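Local atomic coordinates of PvdO (Pseudomonas aeruginosa, PDB entry 5HHA), a protein that probably acts in the periplasm in maturation of the pyoverdine chromophore, binds calcium, and belongs to the formylglycine-generating enzyme (sulfatase-modifying factor) family. Residues D223-H228 with R266-P271. Numbering follows the deposited sequence.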
ATOM      1  N   ASP A 223      -0.315  -5.934  -9.934  1.00  8.99           N
ATOM      2  CA  ASP A 223      -0.694  -7.269 -10.359  1.00  9.30           C
ATOM      3  C   ASP A 223      -2.146  -7.382 -10.762  1.00  9.53           C
ATOM      4  O   ASP A 223      -3.036  -6.807 -10.133  1.00  9.39           O
ATOM      5  CB  ASP A 223      -0.460  -8.301  -9.238  1.00  9.18           C
ATOM      6  CG  ASP A 223       0.956  -8.308  -8.723  1.00  9.14           C
ATOM      7  OD1 ASP A 223       1.503  -7.226  -8.445  1.00  9.28           O
ATOM      8  OD2 ASP A 223       1.522  -9.423  -8.585  1.00  9.49           O
ATOM      9  N   CYS A 224      -2.390  -8.193 -11.784  1.00  9.80           N
ATOM     10  CA  CYS A 224      -3.736  -8.649 -12.071  1.00  9.67           C
ATOM     11  C   CYS A 224      -4.190  -9.644 -11.023  1.00  9.15           C
ATOM     12  O   CYS A 224      -3.390 -10.283 -10.389  1.00 10.03           O
ATOM     13  CB  CYS A 224      -3.809  -9.275 -13.461  1.00 11.90           C
ATOM     14  SG  CYS A 224      -3.465  -8.019 -14.734  1.00 16.39           S
ATOM     15  N   TRP A 225      -5.497  -9.761 -10.863  1.00  9.96           N
ATOM     16  CA  TRP A 225      -6.059 -10.607  -9.817  1.00 10.54           C
ATOM     17  C   TRP A 225      -5.915 -12.097 -10.119  1.00 11.22           C
ATOM     18  O   TRP A 225      -6.147 -12.560 -11.257  1.00 12.23           O
ATOM     19  CB  TRP A 225      -7.553 -10.292  -9.654  1.00 12.01           C
ATOM     20  CG  TRP A 225      -8.256 -11.264  -8.745  1.00 10.59           C
ATOM     21  CD1 TRP A 225      -8.115 -11.361  -7.403  1.00 10.41           C
ATOM     22  CD2 TRP A 225      -9.201 -12.272  -9.125  1.00 12.85           C
ATOM     23  NE1 TRP A 225      -8.904 -12.368  -6.910  1.00 11.23           N
ATOM     24  CE2 TRP A 225      -9.583 -12.945  -7.949  1.00 13.10           C
ATOM     25  CE3 TRP A 225      -9.752 -12.669 -10.347  1.00 16.62           C
ATOM     26  CZ2 TRP A 225     -10.497 -14.002  -7.951  1.00 16.18           C
ATOM     27  CZ3 TRP A 225     -10.662 -13.725 -10.355  1.00 18.99           C
ATOM     28  CH2 TRP A 225     -11.033 -14.371  -9.162  1.00 18.64           C
ATOM     29  N   HIS A 226      -5.551 -12.860  -9.086  1.00 10.45           N
ATOM     30  CA  HIS A 226      -5.607 -14.318  -9.104  1.00 10.70           C
ATOM     31  C   HIS A 226      -6.114 -14.750  -7.757  1.00 10.62           C
ATOM     32  O   HIS A 226      -5.810 -14.148  -6.730  1.00 10.39           O
ATOM     33  CB  HIS A 226      -4.224 -14.959  -9.388  1.00 11.17           C
ATOM     34  CG  HIS A 226      -3.588 -14.465 -10.645  1.00 11.82           C
ATOM     35  ND1 HIS A 226      -2.910 -13.278 -10.713  1.00 10.91           N
ATOM     36  CD2 HIS A 226      -3.519 -15.006 -11.888  1.00 12.90           C
ATOM     37  CE1 HIS A 226      -2.500 -13.064 -11.947  1.00 12.65           C
ATOM     38  NE2 HIS A 226      -2.834 -14.115 -12.675  1.00 13.27           N
ATOM     39  N   ASP A 227      -6.863 -15.842  -7.776  1.00 12.57           N
ATOM     40  CA  ASP A 227      -7.576 -16.345  -6.614  1.00 12.73           C
ATOM     41  C   ASP A 227      -6.749 -17.316  -5.741  1.00 12.24           C
ATOM     42  O   ASP A 227      -7.314 -18.077  -4.934  1.00 13.31           O
ATOM     43  CB  ASP A 227      -8.834 -17.053  -7.145  1.00 15.81           C
ATOM     44  CG  ASP A 227      -9.875 -17.277  -6.097  1.00 17.87           C
ATOM     45  OD1 ASP A 227      -9.986 -16.476  -5.138  1.00 14.64           O
ATOM     46  OD2 ASP A 227     -10.628 -18.258  -6.270  1.00 18.81           O
ATOM     47  N   HIS A 228      -5.430 -17.254  -5.864  1.00 10.36           N
ATOM     48  CA  HIS A 228      -4.522 -18.227  -5.271  1.00 10.36           C
ATOM     49  C   HIS A 228      -3.124 -17.808  -5.691  1.00  9.99           C
ATOM     50  O   HIS A 228      -2.946 -16.801  -6.392  1.00 11.59           O
ATOM     51  CB  HIS A 228      -4.863 -19.606  -5.844  1.00 13.00           C
ATOM     52  CG  HIS A 228      -4.735 -19.626  -7.325  1.00 15.07           C
ATOM     53  ND1 HIS A 228      -5.808 -19.497  -8.186  1.00 21.75           N
ATOM     54  CD2 HIS A 228      -3.631 -19.633  -8.101  1.00 13.27           C
ATOM     55  CE1 HIS A 228      -5.364 -19.466  -9.431  1.00 16.28           C
ATOM     56  NE2 HIS A 228      -4.047 -19.537  -9.405  1.00 22.23           N
ATOM     57  N   ARG A 266      -5.346 -10.363   1.157  1.00  7.62           N
ATOM     58  CA  ARG A 266      -5.400  -9.965  -0.247  1.00  8.50           C
ATOM     59  C   ARG A 266      -6.772  -9.397  -0.550  1.00  7.65           C
ATOM     60  O   ARG A 266      -7.758  -9.752   0.097  1.00  8.47           O
ATOM     61  CB  ARG A 266      -5.167 -11.176  -1.178  1.00  9.36           C
ATOM     62  CG  ARG A 266      -3.907 -11.944  -0.858  1.00  8.00           C
ATOM     63  CD  ARG A 266      -3.719 -13.143  -1.769  1.00  8.85           C
ATOM     64  NE  ARG A 266      -3.213 -12.696  -3.063  1.00  8.84           N
ATOM     65  CZ  ARG A 266      -3.219 -13.432  -4.174  1.00  9.61           C
ATOM     66  NH1 ARG A 266      -3.725 -14.659  -4.164  1.00 10.11           N
ATOM     67  NH2 ARG A 266      -2.704 -12.945  -5.293  1.00 10.18           N
ATOM     68  N   ASN A 267      -6.866  -8.539  -1.558  1.00  8.45           N
ATOM     69  CA  ASN A 267      -8.153  -8.062  -2.044  1.00  8.86           C
ATOM     70  C   ASN A 267      -7.951  -7.579  -3.472  1.00  8.39           C
ATOM     71  O   ASN A 267      -6.842  -7.621  -3.994  1.00  8.84           O
ATOM     72  CB  ASN A 267      -8.679  -6.960  -1.111  1.00  8.33           C
ATOM     73  CG  ASN A 267     -10.203  -6.855  -1.126  1.00  9.91           C
ATOM     74  OD1 ASN A 267     -10.883  -7.346  -2.017  1.00 11.15           O
ATOM     75  ND2 ASN A 267     -10.742  -6.200  -0.127  1.00 12.55           N
ATOM     76  N   ASN A 268      -9.019  -7.137  -4.107  1.00  8.86           N
ATOM     77  CA  ASN A 268      -8.970  -6.763  -5.518  1.00  9.29           C
ATOM     78  C   ASN A 268      -9.996  -5.674  -5.798  1.00  9.85           C
ATOM     79  O   ASN A 268     -10.886  -5.427  -5.005  1.00 10.80           O
ATOM     80  CB  ASN A 268      -9.186  -7.990  -6.424  1.00 11.07           C
ATOM     81  CG  ASN A 268     -10.568  -8.565  -6.299  1.00 13.43           C
ATOM     82  OD1 ASN A 268     -10.767  -9.604  -5.654  1.00 22.29           O
ATOM     83  ND2 ASN A 268     -11.536  -7.887  -6.854  1.00 15.87           N
ATOM     84  N   ALA A 269      -9.825  -4.999  -6.914  1.00  9.96           N
ATOM     85  CA  ALA A 269     -10.758  -3.974  -7.366  1.00 10.65           C
ATOM     86  C   ALA A 269     -10.649  -3.939  -8.891  1.00 11.00           C
ATOM     87  O   ALA A 269      -9.634  -4.321  -9.451  1.00 11.22           O
ATOM     88  CB  ALA A 269     -10.396  -2.618  -6.772  1.00 11.81           C
ATOM     89  N   ALA A 270     -11.673  -3.430  -9.563  1.00 10.73           N
ATOM     90  CA  ALA A 270     -11.513  -3.126 -10.980  1.00 10.64           C
ATOM     91  C   ALA A 270     -10.568  -1.944 -11.092  1.00 10.97           C
ATOM     92  O   ALA A 270     -10.636  -1.015 -10.258  1.00 10.92           O
ATOM     93  CB  ALA A 270     -12.863  -2.786 -11.596  1.00 13.99           C
ATOM     94  N   PRO A 271      -9.674  -1.942 -12.075  1.00 10.83           N
ATOM     95  CA  PRO A 271      -8.699  -0.844 -12.132  1.00 11.78           C
ATOM     96  C   PRO A 271      -9.297   0.542 -12.352  1.00 12.74           C
ATOM     97  O   PRO A 271      -8.649   1.546 -12.032  1.00 11.99           O
ATOM     98  CB  PRO A 271      -7.750  -1.259 -13.274  1.00 14.06           C
ATOM     99  CG  PRO A 271      -8.497  -2.309 -14.032  1.00 14.02           C
ATOM    100  CD  PRO A 271      -9.385  -2.994 -13.069  1.00 13.21           C
TER
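Arg266 reaches to the loop 225-228, where its NH1 gives a hydrogen bond to the backbone O of His228 (3.2 Å). The bond is fairly straight at hydrogen (154°), but the donor stands above the carbonyl plane and misses the lone pairs. His226 O lies 3.3 Å from Arg266 NH1, oblique to the guanidinium; it accepts a weak hydrogen bond from Gln248. The chain of Arg266 is extended at chi2, and the bend at chi3 (78°) brings the guanidinium edge up to His228, whose CA lies in its plane. Two further polar contacts hold this group: NE forms a salt bridge with Glu154 and NH1 a hydrogen bond with Asp64 O; Tyr229 and Gln248 pack against the side chain.

Two residues on, Asn268 lies over one face of the Trp225 indole. Its CB comes within 3.7 Å of Trp225 CD1, and Asn268 OD1 lies 3.6 Å from Trp225 NE1; the amide is inclined 57° to the ring. With CG anti to its backbone N, the indole of Trp225 swings toward the strand and presents the face of its five-membered ring, at CD1 and NE1, to Asn268. Leu246 touches both side chains. Strand 247-251 makes backbone hydrogen bonds to both segments, near the Cys224–Cys244 disulfide, and Leu246 bonds Trp225. A buried arginine whose N-H groups meet main-chain oxygens and a carboxylate probably keeps its charge, with Glu154 as the compensating partner.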